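Side-chain contact in endo-b-1,4-glucanase (Nasutitermes takasagoensis, PDB 1KS8), which probably cleaves internal beta-1,4-glucosidic linkages in cellulose and related beta-glucans, as a family 9 glycosyl hydrolase with an (alpha/alpha)6 fold: residues A88-D91 with G92-A95. Numbering follows the deposited sequence.
Sequences ALDD and GRKA
Ala88 O accepts the N-H of Gly92, with Gly92 N 2.8 Å away, the bond that closes the first turn of helix 89-106 in this (alpha/alpha)6 catalytic domain, with Ala88 as the N-cap residue. Three more i to i+4 bonds follow, onto the carbonyls of Leu89, Asp90 and Asp91. Residues four apart in sequence thus come to lie on the same side of the helix, and Leu89 and Arg93 use this to form the main pair. Leu89 CG is anti to the backbone N (chi1 -180°), beside the carbonyl carbon, which brings the end of the side chain toward the next turn; CG sits 3.8 Å above the plane of the Arg93 guanidinium, over the centre of that group. The branch CD2 lies over the same face, 3.7 Å from Arg93 NH2. Arg93 CG lies 3.4 Å from Leu89 O, and from there the chain runs extended to NE, carrying the guanidinium to Leu89. Leu89 also touches Glu80 and Ser84 of helix 80-85, while Arg93 packs on Phe166 and Val169 and its NH2 makes a long, weak ion pair with Glu80 OE1. Were Arg93 cut back to an alanine, Leu89 CG and CD2 would probably lose the flat group they rest on, and the water at Asp90 OD2 its guanidinium donor. Asp91 OD1 forms a salt bridge with Lys29 NZ, and Lys94 lays its CG 3.2 Å from Asp90 O. Asp90 OD2 and Arg93 NH1 stand 4.2 Å apart, beyond a salt bridge; one water in the guanidinium plane links them, accepting from Arg93 NH1 at 2.9 Å and donating to Asp90 OD2 at 2.8 Å.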
loop_
_atom_site.group_PDB
_atom_site.type_symbol
_atom_site.label_atom_id
_atom_site.label_comp_id
_atom_site.label_asym_id
_atom_site.label_seq_id
_atom_site.Cartn_x
_atom_site.Cartn_y
_atom_site.Cartn_z
ATOM N N ALA A 88 -11.918 -9.734 11.563
ATOM C CA ALA A 88 -11.769 -8.625 10.629
ATOM C C ALA A 88 -11.789 -9.029 9.157
ATOM O O ALA A 88 -11.313 -8.282 8.303
ATOM C CB ALA A 88 -10.475 -7.879 10.940
ATOM N N LEU A 89 -12.338 -10.200 8.852
ATOM C CA LEU A 89 -12.391 -10.651 7.464
ATOM C C LEU A 89 -13.245 -9.725 6.600
ATOM O O LEU A 89 -12.825 -9.316 5.520
ATOM C CB LEU A 89 -12.935 -12.080 7.386
ATOM C CG LEU A 89 -13.037 -12.687 5.983
ATOM C CD1 LEU A 89 -11.672 -12.683 5.311
ATOM C CD2 LEU A 89 -13.574 -14.108 6.083
ATOM N N ASP A 90 -14.444 -9.393 7.069
ATOM C CA ASP A 90 -15.317 -8.508 6.307
ATOM C C ASP A 90 -14.657 -7.149 6.079
ATOM O O ASP A 90 -14.648 -6.633 4.959
ATOM C CB ASP A 90 -16.652 -8.323 7.029
ATOM C CG ASP A 90 -17.510 -9.572 6.996
ATOM O OD1 ASP A 90 -18.582 -9.571 7.636
ATOM O OD2 ASP A 90 -17.115 -10.551 6.325
ATOM N N ASP A 91 -14.104 -6.568 7.139
ATOM C CA ASP A 91 -13.451 -5.270 7.010
ATOM C C ASP A 91 -12.227 -5.360 6.105
ATOM O O ASP A 91 -11.937 -4.430 5.353
ATOM C CB ASP A 91 -13.058 -4.725 8.385
ATOM C CG ASP A 91 -14.235 -4.118 9.128
ATOM O OD1 ASP A 91 -14.022 -3.569 10.228
ATOM O OD2 ASP A 91 -15.373 -4.186 8.613
ATOM N N GLY A 92 -11.508 -6.476 6.176
ATOM C CA GLY A 92 -10.345 -6.649 5.323
ATOM C C GLY A 92 -10.756 -6.606 3.862
ATOM O O GLY A 92 -10.106 -5.967 3.034
ATOM N N ARG A 93 -11.839 -7.303 3.537
ATOM C CA ARG A 93 -12.342 -7.316 2.173
ATOM C C ARG A 93 -12.794 -5.913 1.774
ATOM O O ARG A 93 -12.543 -5.471 0.654
ATOM C CB ARG A 93 -13.501 -8.308 2.053
ATOM C CG ARG A 93 -13.059 -9.758 2.147
ATOM C CD ARG A 93 -14.237 -10.699 2.315
ATOM N NE ARG A 93 -13.820 -12.091 2.192
ATOM C CZ ARG A 93 -14.556 -13.130 2.571
ATOM N NH1 ARG A 93 -15.754 -12.937 3.106
ATOM N NH2 ARG A 93 -14.094 -14.362 2.406
ATOM N N LYS A 94 -13.449 -5.211 2.694
ATOM C CA LYS A 94 -13.920 -3.858 2.415
ATOM C C LYS A 94 -12.769 -2.909 2.097
ATOM O O LYS A 94 -12.906 -2.022 1.257
ATOM C CB LYS A 94 -14.709 -3.302 3.600
ATOM C CG LYS A 94 -16.068 -3.947 3.807
ATOM C CD LYS A 94 -16.789 -3.312 4.986
ATOM C CE LYS A 94 -18.160 -3.935 5.195
ATOM N NZ LYS A 94 -19.017 -3.782 3.989
ATOM N N ALA A 95 -11.641 -3.093 2.775
ATOM C CA ALA A 95 -10.478 -2.238 2.554
ATOM C C ALA A 95 -9.950 -2.412 1.134
ATOM O O ALA A 95 -9.520 -1.454 0.492
ATOM C CB ALA A 95 -9.389 -2.562 3.569
HETATM O O HOH W 1 -17.308 -10.515 3.490
#